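Local coordinates for Rep protein (Adeno-associated virus - 5, PDB 1M55) that probably nicks single-stranded viral DNA at the replication origin, as a metal-dependent endonuclease domain of the rolling-circle replication type, at residues Ser23-Asp28 and Val119-Glu124; Glu40-Leu45 and Ala176-Glu181; Leu47-Gln52 and Glu161-Trp166; Gln110-Leu115 and Asn128-Ile133. All blocks are in the same frame, centred on the assembly; numbering follows the deposited sequence.

The four contacts fasten helices and loops around the central antiparallel sheet of the nuclease domain. Contacts 2 and 3 are neighbours, their centres about 12 Å apart: Leu177 CD1 meets Trp164 CZ2 at 3.8 Å, and contact 3 is nested in the chain loop that contact 2 closes. Contacts 1 and 4 also touch, through Phe120 CE1 and Trp130 CH2 at 3.9 Å. Contacts 3 and 4 both reach this sheet and lie on opposite sides of the chain's centre, about 20 Å apart between centres. The zinc site of Glu82, His89 and His91 lies on that sheet; the Gln163 side chain of contact 3 is about 10 Å from a bound zinc ion, that of Trp130 about 14 Å.

Contact 1. Residues Ser23-Asp28 and Val119-Glu124; sequences SDSFVD and VFQGIE
The amide of Gln121 reaches across to the start of helix 24-32 and lies against Ser23 and Ser25. Its carbonyl oxygen accepts two hydrogen bonds from one residue: Ser23 OG donates to Gln121 OE1 at 2.8 Å, and Ser23 N to the same Gln121 OE1 at 3.2 Å, the two donors arriving from opposite faces of the amide plane. Gln121 NE2 sits 2.7 Å from Ser25 OG and packs against Phe26 CB at 3.7 Å. With chi2 at 171° the Gln121 chain runs out straight, which lets its amide span the gap between the backbones. Ser23 is the N-cap of the helix: its OG takes a weak capping bond from Ser25 N and a shorter bond, 2.8 Å, from Ser25 OG, so the hydroxyl that holds the glutamine also caps the helix. On the other segment, a type I' beta turn from Phe120 to Ile123 presents Gln121 at its second position. This polar side is open to solvent, with both serines exposed and Gln121 partly so. The inner side is apolar and buried: Phe26 CE1 meets the edge of the Phe120 ring at CE2, 3.9 Å away, while Val119 O lies near the plane of the Phe26 ring, off its edge at CD1. Within the 119-124 segment, Val119 CG1 lies 3.7 Å above the plane of the Phe120 ring, offset toward its rim, and Val55 of helix 50-71 touches both phenylalanines.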
loop_
_atom_site.group_PDB
_atom_site.type_symbol
_atom_site.label_atom_id
_atom_site.label_comp_id
_atom_site.label_asym_id
_atom_site.label_seq_id
_atom_site.Cartn_x
_atom_site.Cartn_y
_atom_site.Cartn_z
ATOM N N SER A 23 15.819 2.768 17.415
ATOM C CA SER A 23 17.006 3.612 17.509
ATOM C C SER A 23 16.890 4.883 16.676
ATOM O O SER A 23 15.968 5.027 15.863
ATOM C CB SER A 23 18.255 2.835 17.082
ATOM O OG SER A 23 18.357 2.776 15.670
ATOM N N ASP A 24 17.860 5.776 16.854
ATOM C CA ASP A 24 17.924 7.049 16.137
ATOM C C ASP A 24 17.969 6.891 14.626
ATOM O O ASP A 24 17.605 7.805 13.890
ATOM C CB ASP A 24 19.204 7.792 16.487
ATOM C CG ASP A 24 19.233 8.316 17.894
ATOM O OD1 ASP A 24 18.329 8.059 18.717
ATOM O OD2 ASP A 24 20.222 9.004 18.157
ATOM N N SER A 25 18.515 5.772 14.169
ATOM C CA SER A 25 18.653 5.532 12.739
ATOM C C SER A 25 17.332 5.607 11.970
ATOM O O SER A 25 17.318 5.979 10.795
ATOM C CB SER A 25 19.336 4.187 12.507
ATOM O OG SER A 25 18.492 3.124 12.905
ATOM N N PHE A 26 16.226 5.277 12.633
ATOM C CA PHE A 26 14.917 5.328 11.982
ATOM C C PHE A 26 14.551 6.778 11.663
ATOM O O PHE A 26 14.227 7.108 10.517
ATOM C CB PHE A 26 13.839 4.691 12.864
ATOM C CG PHE A 26 12.463 4.711 12.247
ATOM C CD1 PHE A 26 12.112 3.782 11.269
ATOM C CD2 PHE A 26 11.536 5.679 12.617
ATOM C CE1 PHE A 26 10.852 3.820 10.663
ATOM C CE2 PHE A 26 10.272 5.725 12.017
ATOM C CZ PHE A 26 9.934 4.793 11.038
ATOM N N VAL A 27 14.601 7.641 12.679
ATOM C CA VAL A 27 14.291 9.058 12.487
ATOM C C VAL A 27 15.243 9.677 11.458
ATOM O O VAL A 27 14.817 10.432 10.577
ATOM C CB VAL A 27 14.369 9.846 13.818
ATOM C CG1 VAL A 27 14.244 11.333 13.564
ATOM C CG2 VAL A 27 13.251 9.406 14.747
ATOM N N ASP A 28 16.524 9.322 11.539
ATOM C CA ASP A 28 17.513 9.851 10.605
ATOM C C ASP A 28 17.167 9.459 9.174
ATOM O O ASP A 28 17.244 10.286 8.262
ATOM C CB ASP A 28 18.919 9.360 10.962
ATOM C CG ASP A 28 19.422 9.932 12.283
ATOM O OD1 ASP A 28 18.836 10.922 12.780
ATOM O OD2 ASP A 28 20.409 9.389 12.822
ATOM N N VAL A 119 12.290 -3.225 8.174
ATOM C CA VAL A 119 11.942 -1.818 8.253
ATOM C C VAL A 119 11.984 -1.239 9.662
ATOM O O VAL A 119 12.398 -0.093 9.856
ATOM C CB VAL A 119 10.527 -1.561 7.643
ATOM C CG1 VAL A 119 10.297 -0.072 7.434
ATOM C CG2 VAL A 119 10.359 -2.315 6.330
ATOM N N PHE A 120 11.624 -2.051 10.650
ATOM C CA PHE A 120 11.548 -1.565 12.019
ATOM C C PHE A 120 12.565 -2.037 13.045
ATOM O O PHE A 120 12.320 -1.955 14.247
ATOM C CB PHE A 120 10.110 -1.728 12.515
ATOM C CG PHE A 120 9.104 -1.100 11.596
ATOM C CD1 PHE A 120 8.219 -1.886 10.865
ATOM C CD2 PHE A 120 9.106 0.277 11.393
ATOM C CE1 PHE A 120 7.354 -1.302 9.936
ATOM C CE2 PHE A 120 8.251 0.867 10.473
ATOM C CZ PHE A 120 7.374 0.077 9.740
ATOM N N GLN A 121 13.718 -2.504 12.571
ATOM C CA GLN A 121 14.806 -2.935 13.449
ATOM C C GLN A 121 14.397 -3.937 14.527
ATOM O O GLN A 121 14.944 -3.925 15.633
ATOM C CB GLN A 121 15.430 -1.702 14.118
ATOM C CG GLN A 121 15.784 -0.593 13.152
ATOM C CD GLN A 121 16.188 0.702 13.842
ATOM O OE1 GLN A 121 16.489 0.727 15.036
ATOM N NE2 GLN A 121 16.176 1.792 13.087
ATOM N N GLY A 122 13.422 -4.788 14.222
ATOM C CA GLY A 122 12.973 -5.769 15.192
ATOM C C GLY A 122 11.988 -5.238 16.221
ATOM O O GLY A 122 11.599 -5.967 17.137
ATOM N N ILE A 123 11.581 -3.978 16.083
ATOM C CA ILE A 123 10.627 -3.366 17.009
ATOM C C ILE A 123 9.200 -3.596 16.503
ATOM O O ILE A 123 8.891 -3.291 15.350
ATOM C CB ILE A 123 10.876 -1.837 17.146
ATOM C CG1 ILE A 123 12.290 -1.573 17.679
ATOM C CG2 ILE A 123 9.817 -1.193 18.044
ATOM C CD1 ILE A 123 12.562 -2.151 19.051
ATOM N N GLU A 124 8.342 -4.156 17.352
ATOM C CA GLU A 124 6.951 -4.414 16.976
ATOM C C GLU A 124 6.142 -3.121 16.997
ATOM O O GLU A 124 6.107 -2.429 18.017
ATOM C CB GLU A 124 6.308 -5.402 17.956
ATOM C CG GLU A 124 6.897 -6.808 17.948
ATOM C CD GLU A 124 6.443 -7.648 16.762
ATOM O OE1 GLU A 124 5.516 -7.229 16.032
ATOM O OE2 GLU A 124 7.010 -8.745 16.567
#

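Contact 2. Residues Glu40-Leu45 and Ala176-Glu181; sequences ESDLNL and ALNLEE
Asp42 grips the first turn of helix 179-191 with both carboxylate oxygens, each using its syn lone pair: Leu179 N donates to Asp42 OD1 at 2.8 Å and Glu180 N to Asp42 OD2 at 3.2 Å. Chi1 of 62° sets the carboxylate between its own backbone N and carbonyl carbon, where it meets the N-H groups of the helix start; the helix dipole would probably stabilise its negative charge. Backbone carbonyls take further bonds. Ser41 OG gives its proton to Leu177 O at 2.7 Å, in the carbonyl plane, Leu177 O also accepts a weak bond from Asp42 N, and Asn178 ND2 donates to Glu40 O at 2.9 Å. Asn178 is the N-cap, its OD1 accepting from Glu181 N on a lone pair, so its amide caps the helix with one end and ties the 40-45 loop with the other. That amide is stacked on the Asp42 carboxylate, the planes 19° apart, and a water accepts from Asn178 ND2 while donating weakly to Asp42 OD2. The apolar contacts gather on Leu43, whose two methyls part company: CD1 goes to Leu177 CD2 at 4.0 Å, CD2 to Leu179 CG at 3.8 Å. Beyond them, Leu179 touches Leu162 of strand 162-167.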
loop_
_atom_site.group_PDB
_atom_site.type_symbol
_atom_site.label_atom_id
_atom_site.label_comp_id
_atom_site.label_asym_id
_atom_site.label_seq_id
_atom_site.Cartn_x
_atom_site.Cartn_y
_atom_site.Cartn_z
ATOM N N GLU A 40 5.698 13.265 -15.256
ATOM C CA GLU A 40 4.313 13.002 -15.653
ATOM C C GLU A 40 3.268 13.146 -14.541
ATOM O O GLU A 40 2.082 12.912 -14.773
ATOM C CB GLU A 40 4.213 11.606 -16.269
ATOM C CG GLU A 40 5.075 11.441 -17.513
ATOM C CD GLU A 40 5.050 10.019 -18.068
ATOM O OE1 GLU A 40 3.996 9.604 -18.612
ATOM O OE2 GLU A 40 6.085 9.320 -17.960
ATOM N N SER A 41 3.705 13.500 -13.337
ATOM C CA SER A 41 2.786 13.666 -12.215
ATOM C C SER A 41 2.297 15.106 -12.139
ATOM O O SER A 41 3.018 16.031 -12.506
ATOM C CB SER A 41 3.470 13.289 -10.901
ATOM O OG SER A 41 2.601 13.462 -9.797
ATOM N N ASP A 42 1.064 15.281 -11.671
ATOM C CA ASP A 42 0.481 16.609 -11.520
ATOM C C ASP A 42 0.069 16.840 -10.065
ATOM O O ASP A 42 -0.762 17.704 -9.771
ATOM C CB ASP A 42 -0.717 16.793 -12.464
ATOM C CG ASP A 42 -1.863 15.821 -12.178
ATOM O OD1 ASP A 42 -1.741 14.975 -11.266
ATOM O OD2 ASP A 42 -2.897 15.907 -12.879
ATOM N N LEU A 43 0.633 16.039 -9.165
ATOM C CA LEU A 43 0.329 16.151 -7.747
ATOM C C LEU A 43 1.007 17.375 -7.147
ATOM O O LEU A 43 1.969 17.903 -7.704
ATOM C CB LEU A 43 0.806 14.903 -6.988
ATOM C CG LEU A 43 0.192 13.536 -7.299
ATOM C CD1 LEU A 43 0.893 12.476 -6.468
ATOM C CD2 LEU A 43 -1.294 13.538 -7.006
ATOM N N ASN A 44 0.472 17.845 -6.028
ATOM C CA ASN A 44 1.047 18.976 -5.322
ATOM C C ASN A 44 1.947 18.343 -4.256
ATOM O O ASN A 44 1.459 17.736 -3.298
ATOM C CB ASN A 44 -0.055 19.814 -4.674
ATOM C CG ASN A 44 0.493 20.978 -3.878
ATOM O OD1 ASN A 44 1.706 21.141 -3.744
ATOM N ND2 ASN A 44 -0.400 21.799 -3.345
ATOM N N LEU A 45 3.258 18.452 -4.442
ATOM C CA LEU A 45 4.216 17.856 -3.516
ATOM C C LEU A 45 4.116 18.360 -2.081
ATOM O O LEU A 45 4.388 17.607 -1.146
ATOM C CB LEU A 45 5.648 18.026 -4.036
ATOM C CG LEU A 45 6.750 17.217 -3.332
ATOM C CD1 LEU A 45 6.499 15.722 -3.491
ATOM C CD2 LEU A 45 8.107 17.579 -3.905
ATOM N N ALA A 176 -1.517 6.274 -11.591
ATOM C CA ALA A 176 -0.910 6.217 -10.262
ATOM C C ALA A 176 -0.615 7.569 -9.621
ATOM O O ALA A 176 -1.022 7.822 -8.483
ATOM C CB ALA A 176 0.349 5.347 -10.291
ATOM N N LEU A 177 0.071 8.445 -10.348
ATOM C CA LEU A 177 0.427 9.753 -9.808
ATOM C C LEU A 177 -0.134 10.920 -10.614
ATOM O O LEU A 177 0.379 12.045 -10.530
ATOM C CB LEU A 177 1.949 9.879 -9.707
ATOM C CG LEU A 177 2.678 8.820 -8.874
ATOM C CD1 LEU A 177 4.170 9.079 -8.919
ATOM C CD2 LEU A 177 2.180 8.844 -7.441
ATOM N N ASN A 178 -1.194 10.668 -11.375
ATOM C CA ASN A 178 -1.789 11.720 -12.184
ATOM C C ASN A 178 -3.296 11.817 -11.975
ATOM O O ASN A 178 -4.052 10.909 -12.328
ATOM C CB ASN A 178 -1.462 11.520 -13.665
ATOM C CG ASN A 178 -1.804 12.738 -14.501
ATOM O OD1 ASN A 178 -2.967 12.974 -14.828
ATOM N ND2 ASN A 178 -0.794 13.534 -14.827
ATOM N N LEU A 179 -3.707 12.930 -11.375
ATOM C CA LEU A 179 -5.105 13.230 -11.072
ATOM C C LEU A 179 -5.977 13.368 -12.319
ATOM O O LEU A 179 -7.127 12.933 -12.333
ATOM C CB LEU A 179 -5.181 14.509 -10.237
ATOM C CG LEU A 179 -4.533 14.420 -8.851
ATOM C CD1 LEU A 179 -4.240 15.807 -8.317
ATOM C CD2 LEU A 179 -5.436 13.642 -7.900
ATOM N N GLU A 180 -5.422 13.952 -13.376
ATOM C CA GLU A 180 -6.169 14.132 -14.616
ATOM C C GLU A 180 -6.487 12.762 -15.228
ATOM O O GLU A 180 -7.613 12.511 -15.670
ATOM C CB GLU A 180 -5.362 14.994 -15.585
ATOM C CG GLU A 180 -6.183 15.620 -16.688
ATOM C CD GLU A 180 -7.252 16.569 -16.174
ATOM O OE1 GLU A 180 -6.942 17.443 -15.336
ATOM O OE2 GLU A 180 -8.406 16.446 -16.621
ATOM N N GLU A 181 -5.503 11.866 -15.215
ATOM C CA GLU A 181 -5.690 10.519 -15.743
ATOM C C GLU A 181 -6.692 9.752 -14.865
ATOM O O GLU A 181 -7.522 8.996 -15.377
ATOM C CB GLU A 181 -4.344 9.783 -15.828
ATOM C CG GLU A 181 -4.429 8.308 -16.236
ATOM C CD GLU A 181 -4.866 8.072 -17.678
ATOM O OE1 GLU A 181 -5.205 9.040 -18.390
ATOM O OE2 GLU A 181 -4.868 6.899 -18.102
HETATM O O HOH W 1 -1.487 15.996 -15.955
#

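Contact 3. Residues Leu47-Gln52 and Glu161-Trp166; sequences LVEQPQ and ELQWAW
The side-chain amide of Gln163 bridges two backbone groups of the loop leading into helix 50-71. Glu49 N donates to Gln163 OE1 at 2.8 Å in an almost straight bond, 178° at the hydrogen, lying in the carbonyl plane. Gln163 NE2 in turn donates to Leu47 O at 3.2 Å, with the acceptor tilted 30° out of the amide plane. Gln163 belongs to a classic beta bulge: it and Trp164 both face Phe81 on neighbouring strand 77-83, within the central antiparallel sheet. Its chain bends at chi2 (-78°), folding the amide back toward Leu47 and Glu49, and NE2 also bonds to Pro160 O, which further fixes the turn of the amide. A water donates to Leu162 O and more weakly to Leu47 O, giving a second link between the loop and the start of strand 162-167. Glu49, the N-cap residue of the helix, lays its CB and CG beside Gln163 OE1. Further in, Val48 runs past Gln163 in the opposite direction, its CG2 3.7 Å from Gln163 O, a buried carbonyl oxygen that finds no hydrogen-bonding partner. Trp164 stands edge-to-face with Trp35, and its six-membered ring meets Val48 at one point, CE3 to CG1, 4.1 Å apart.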
loop_
_atom_site.group_PDB
_atom_site.type_symbol
_atom_site.label_atom_id
_atom_site.label_comp_id
_atom_site.label_asym_id
_atom_site.label_seq_id
_atom_site.Cartn_x
_atom_site.Cartn_y
_atom_site.Cartn_z
ATOM N N LEU A 47 1.628 18.711 -0.334
ATOM C CA LEU A 47 0.603 17.954 0.386
ATOM C C LEU A 47 1.017 16.508 0.672
ATOM O O LEU A 47 0.278 15.758 1.311
ATOM C CB LEU A 47 -0.721 17.979 -0.382
ATOM C CG LEU A 47 -1.366 19.359 -0.545
ATOM C CD1 LEU A 47 -2.643 19.247 -1.367
ATOM C CD2 LEU A 47 -1.657 19.954 0.831
ATOM N N VAL A 48 2.185 16.114 0.173
ATOM C CA VAL A 48 2.700 14.764 0.386
ATOM C C VAL A 48 3.593 14.773 1.629
ATOM O O VAL A 48 4.499 15.604 1.743
ATOM C CB VAL A 48 3.518 14.279 -0.832
ATOM C CG1 VAL A 48 4.115 12.904 -0.558
ATOM C CG2 VAL A 48 2.632 14.236 -2.079
ATOM N N GLU A 49 3.321 13.867 2.562
ATOM C CA GLU A 49 4.096 13.767 3.796
ATOM C C GLU A 49 5.275 12.828 3.541
ATOM O O GLU A 49 5.152 11.608 3.664
ATOM C CB GLU A 49 3.211 13.244 4.929
ATOM C CG GLU A 49 1.961 14.092 5.188
ATOM C CD GLU A 49 2.275 15.544 5.514
ATOM O OE1 GLU A 49 3.347 15.824 6.096
ATOM O OE2 GLU A 49 1.440 16.413 5.190
ATOM N N GLN A 50 6.428 13.412 3.224
ATOM C CA GLN A 50 7.619 12.639 2.888
ATOM C C GLN A 50 8.166 11.620 3.893
ATOM O O GLN A 50 8.534 10.508 3.498
ATOM C CB GLN A 50 8.719 13.560 2.352
ATOM C CG GLN A 50 8.352 14.200 1.010
ATOM C CD GLN A 50 9.454 15.082 0.441
ATOM O OE1 GLN A 50 10.630 14.704 0.436
ATOM N NE2 GLN A 50 9.077 16.254 -0.059
ATOM N N PRO A 51 8.219 11.962 5.196
ATOM C CA PRO A 51 8.741 10.978 6.154
ATOM C C PRO A 51 7.898 9.702 6.155
ATOM O O PRO A 51 8.432 8.587 6.134
ATOM C CB PRO A 51 8.643 11.718 7.489
ATOM C CG PRO A 51 8.857 13.144 7.089
ATOM C CD PRO A 51 7.989 13.260 5.855
ATOM N N GLN A 52 6.577 9.869 6.145
ATOM C CA GLN A 52 5.666 8.731 6.127
ATOM C C GLN A 52 5.763 7.983 4.797
ATOM O O GLN A 52 5.720 6.752 4.766
ATOM C CB GLN A 52 4.228 9.187 6.386
ATOM C CG GLN A 52 3.946 9.590 7.835
ATOM C CD GLN A 52 4.359 11.017 8.175
ATOM O OE1 GLN A 52 4.869 11.758 7.334
ATOM N NE2 GLN A 52 4.129 11.405 9.420
ATOM N N GLU A 161 -5.789 13.116 1.024
ATOM C CA GLU A 161 -6.023 11.705 1.347
ATOM C C GLU A 161 -5.079 10.854 0.500
ATOM O O GLU A 161 -4.414 9.952 1.009
ATOM C CB GLU A 161 -7.469 11.281 1.087
ATOM C CG GLU A 161 -7.705 9.822 1.477
ATOM C CD GLU A 161 -9.124 9.341 1.256
ATOM O OE1 GLU A 161 -10.001 10.153 0.896
ATOM O OE2 GLU A 161 -9.361 8.133 1.449
ATOM N N LEU A 162 -5.046 11.127 -0.799
ATOM C CA LEU A 162 -4.146 10.418 -1.701
ATOM C C LEU A 162 -2.755 10.978 -1.438
ATOM O O LEU A 162 -2.549 12.194 -1.500
ATOM C CB LEU A 162 -4.526 10.671 -3.165
ATOM C CG LEU A 162 -3.513 10.199 -4.215
ATOM C CD1 LEU A 162 -3.347 8.692 -4.131
ATOM C CD2 LEU A 162 -3.961 10.614 -5.605
ATOM N N GLN A 163 -1.814 10.099 -1.112
ATOM C CA GLN A 163 -0.441 10.507 -0.846
ATOM C C GLN A 163 0.501 10.060 -1.963
ATOM O O GLN A 163 1.366 10.825 -2.390
ATOM C CB GLN A 163 0.024 9.949 0.497
ATOM C CG GLN A 163 -0.626 10.605 1.710
ATOM C CD GLN A 163 -0.020 11.956 2.035
ATOM O OE1 GLN A 163 1.203 12.099 2.097
ATOM N NE2 GLN A 163 -0.866 12.951 2.258
ATOM N N TRP A 164 0.306 8.840 -2.461
ATOM C CA TRP A 164 1.149 8.293 -3.524
ATOM C C TRP A 164 0.556 6.960 -3.967
ATOM O O TRP A 164 -0.326 6.420 -3.304
ATOM C CB TRP A 164 2.565 8.054 -2.982
ATOM C CG TRP A 164 3.668 8.129 -4.002
ATOM C CD1 TRP A 164 4.203 7.095 -4.710
ATOM C CD2 TRP A 164 4.414 9.296 -4.367
ATOM N NE1 TRP A 164 5.246 7.543 -5.488
ATOM C CE2 TRP A 164 5.396 8.890 -5.297
ATOM C CE3 TRP A 164 4.353 10.644 -3.994
ATOM C CZ2 TRP A 164 6.313 9.785 -5.859
ATOM C CZ3 TRP A 164 5.264 11.536 -4.555
ATOM C CH2 TRP A 164 6.231 11.100 -5.477
ATOM N N ALA A 165 1.037 6.431 -5.087
ATOM C CA ALA A 165 0.565 5.141 -5.574
ATOM C C ALA A 165 1.612 4.543 -6.502
ATOM O O ALA A 165 2.404 5.271 -7.103
ATOM C CB ALA A 165 -0.782 5.279 -6.291
ATOM N N TRP A 166 1.618 3.216 -6.587
ATOM C CA TRP A 166 2.563 2.478 -7.422
ATOM C C TRP A 166 1.818 1.312 -8.058
ATOM O O TRP A 166 0.889 0.760 -7.465
ATOM C CB TRP A 166 3.690 1.871 -6.573
ATOM C CG TRP A 166 4.462 2.806 -5.688
ATOM C CD1 TRP A 166 5.697 3.339 -5.940
ATOM C CD2 TRP A 166 4.120 3.204 -4.352
ATOM N NE1 TRP A 166 6.150 4.026 -4.838
ATOM C CE2 TRP A 166 5.204 3.960 -3.849
ATOM C CE3 TRP A 166 3.005 2.985 -3.527
ATOM C CZ2 TRP A 166 5.209 4.498 -2.556
ATOM C CZ3 TRP A 166 3.011 3.519 -2.242
ATOM C CH2 TRP A 166 4.108 4.267 -1.770
HETATM O O HOH W 2 -1.206 14.437 -0.720
#

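Contact 4. Residues Gln110-Leu115 and Asn128-Ile133; sequences QIRAQL and NDWVAI
Trp130 CG is held between its own backbone N and carbonyl carbon (chi1 74°), which swings the indole toward helix 101-118, while Arg112 sends CG out anti to its N (chi1 178°) to meet it. Arg112 CG lies 3.6 Å from Trp130 CZ2, and Arg112 CD is next to the indole nitrogen, NE1, at 3.8 Å. Against the indole it is the aliphatic part of the arginine that touches; the guanidinium plane is 60° from the ring and does not stack on it. A bend at chi3 turns the guanidinium aside, bringing Val131 O level with its edge, 3.6 Å from Arg112 NH1. A water bridges the two groups, accepting from Arg112 NH1 at 3.2 Å and donating to Val131 O at 2.9 Å. Leu115 CB approaches the indole from its edge, 3.9 Å from Trp130 CH2. Val131 CG2 lies 3.5 Å above one indole face, offset toward the rim, and is shared with Arg112 CG at 3.9 Å. Pro12 and Val9 also touch the indole, and Trp130 and Ala132 pair with strand 3-10 through backbone hydrogen bonds. Helix 101-118 is thus laid against short strand 131-133, the helix-on-sheet packing of the Rep catalytic domain's alpha/beta fold.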
loop_
_atom_site.group_PDB
_atom_site.type_symbol
_atom_site.label_atom_id
_atom_site.label_comp_id
_atom_site.label_asym_id
_atom_site.label_seq_id
_atom_site.Cartn_x
_atom_site.Cartn_y
_atom_site.Cartn_z
ATOM N N GLN A 110 3.949 -14.021 7.877
ATOM C CA GLN A 110 5.385 -14.089 7.618
ATOM C C GLN A 110 5.882 -12.762 7.043
ATOM O O GLN A 110 6.980 -12.307 7.373
ATOM C CB GLN A 110 5.711 -15.239 6.663
ATOM C CG GLN A 110 5.583 -16.616 7.297
ATOM C CD GLN A 110 5.895 -17.742 6.326
ATOM O OE1 GLN A 110 6.923 -17.726 5.642
ATOM N NE2 GLN A 110 5.011 -18.731 6.265
ATOM N N ILE A 111 5.080 -12.149 6.176
ATOM C CA ILE A 111 5.451 -10.867 5.590
ATOM C C ILE A 111 5.536 -9.819 6.698
ATOM O O ILE A 111 6.478 -9.029 6.738
ATOM C CB ILE A 111 4.454 -10.416 4.503
ATOM C CG1 ILE A 111 4.466 -11.417 3.341
ATOM C CG2 ILE A 111 4.827 -9.025 4.004
ATOM C CD1 ILE A 111 3.492 -11.102 2.226
ATOM N N ARG A 112 4.572 -9.832 7.618
ATOM C CA ARG A 112 4.576 -8.890 8.734
ATOM C C ARG A 112 5.866 -9.041 9.546
ATOM O O ARG A 112 6.507 -8.047 9.898
ATOM C CB ARG A 112 3.358 -9.110 9.635
ATOM C CG ARG A 112 3.327 -8.198 10.859
ATOM C CD ARG A 112 2.013 -8.296 11.610
ATOM N NE ARG A 112 1.741 -9.650 12.077
ATOM C CZ ARG A 112 0.637 -10.334 11.786
ATOM N NH1 ARG A 112 -0.312 -9.791 11.028
ATOM N NH2 ARG A 112 0.485 -11.570 12.241
ATOM N N ALA A 113 6.249 -10.286 9.823
ATOM C CA ALA A 113 7.473 -10.557 10.575
ATOM C C ALA A 113 8.695 -9.999 9.835
ATOM O O ALA A 113 9.609 -9.441 10.450
ATOM C CB ALA A 113 7.623 -12.054 10.808
ATOM N N GLN A 114 8.705 -10.143 8.511
ATOM C CA GLN A 114 9.806 -9.634 7.695
ATOM C C GLN A 114 9.849 -8.104 7.761
ATOM O O GLN A 114 10.927 -7.507 7.840
ATOM C CB GLN A 114 9.663 -10.115 6.249
ATOM C CG GLN A 114 10.672 -9.525 5.268
ATOM C CD GLN A 114 12.093 -10.046 5.456
ATOM O OE1 GLN A 114 12.420 -10.682 6.458
ATOM N NE2 GLN A 114 12.947 -9.768 4.484
ATOM N N LEU A 115 8.681 -7.467 7.738
ATOM C CA LEU A 115 8.615 -6.010 7.824
ATOM C C LEU A 115 9.199 -5.532 9.154
ATOM O O LEU A 115 9.953 -4.559 9.202
ATOM C CB LEU A 115 7.166 -5.525 7.701
ATOM C CG LEU A 115 6.517 -5.666 6.322
ATOM C CD1 LEU A 115 5.042 -5.312 6.389
ATOM C CD2 LEU A 115 7.237 -4.773 5.330
ATOM N N ASN A 128 -2.818 -1.279 16.414
ATOM C CA ASN A 128 -3.721 -2.418 16.342
ATOM C C ASN A 128 -3.953 -2.846 14.897
ATOM O O ASN A 128 -4.155 -2.004 14.026
ATOM C CB ASN A 128 -5.064 -2.083 16.996
ATOM C CG ASN A 128 -6.001 -3.282 17.044
ATOM O OD1 ASN A 128 -5.620 -4.366 17.492
ATOM N ND2 ASN A 128 -7.227 -3.096 16.571
ATOM N N ASP A 129 -3.888 -4.155 14.657
ATOM C CA ASP A 129 -4.114 -4.745 13.337
ATOM C C ASP A 129 -3.428 -3.942 12.244
ATOM O O ASP A 129 -4.049 -3.602 11.238
ATOM C CB ASP A 129 -5.623 -4.825 13.039
ATOM C CG ASP A 129 -6.390 -5.624 14.082
ATOM O OD1 ASP A 129 -5.903 -6.696 14.508
ATOM O OD2 ASP A 129 -7.488 -5.177 14.474
ATOM N N TRP A 130 -2.140 -3.667 12.422
ATOM C CA TRP A 130 -1.421 -2.871 11.438
ATOM C C TRP A 130 -1.199 -3.542 10.078
ATOM O O TRP A 130 -0.868 -2.870 9.110
ATOM C CB TRP A 130 -0.142 -2.266 12.031
ATOM C CG TRP A 130 0.984 -3.210 12.239
ATOM C CD1 TRP A 130 1.134 -4.108 13.260
ATOM C CD2 TRP A 130 2.147 -3.338 11.414
ATOM N NE1 TRP A 130 2.319 -4.787 13.116
ATOM C CE2 TRP A 130 2.962 -4.337 11.994
ATOM C CE3 TRP A 130 2.583 -2.703 10.242
ATOM C CZ2 TRP A 130 4.188 -4.716 11.438
ATOM C CZ3 TRP A 130 3.805 -3.081 9.691
ATOM C CH2 TRP A 130 4.592 -4.080 10.292
ATOM N N VAL A 131 -1.331 -4.865 10.016
ATOM C CA VAL A 131 -1.230 -5.591 8.746
ATOM C C VAL A 131 -2.500 -6.433 8.731
ATOM O O VAL A 131 -2.593 -7.438 9.443
ATOM C CB VAL A 131 0.010 -6.505 8.657
ATOM C CG1 VAL A 131 0.000 -7.273 7.335
ATOM C CG2 VAL A 131 1.278 -5.677 8.746
ATOM N N ALA A 132 -3.493 -5.997 7.964
ATOM C CA ALA A 132 -4.779 -6.684 7.926
ATOM C C ALA A 132 -5.274 -7.089 6.543
ATOM O O ALA A 132 -5.329 -6.268 5.625
ATOM C CB ALA A 132 -5.836 -5.813 8.612
ATOM N N ILE A 133 -5.655 -8.355 6.405
ATOM C CA ILE A 133 -6.196 -8.863 5.146
ATOM C C ILE A 133 -7.681 -8.481 5.118
ATOM O O ILE A 133 -8.408 -8.715 6.090
ATOM C CB ILE A 133 -6.114 -10.403 5.067
ATOM C CG1 ILE A 133 -4.665 -10.873 5.192
ATOM C CG2 ILE A 133 -6.721 -10.894 3.755
ATOM C CD1 ILE A 133 -4.534 -12.370 5.395
HETATM O O HOH W 3 -2.791 -10.310 9.107
#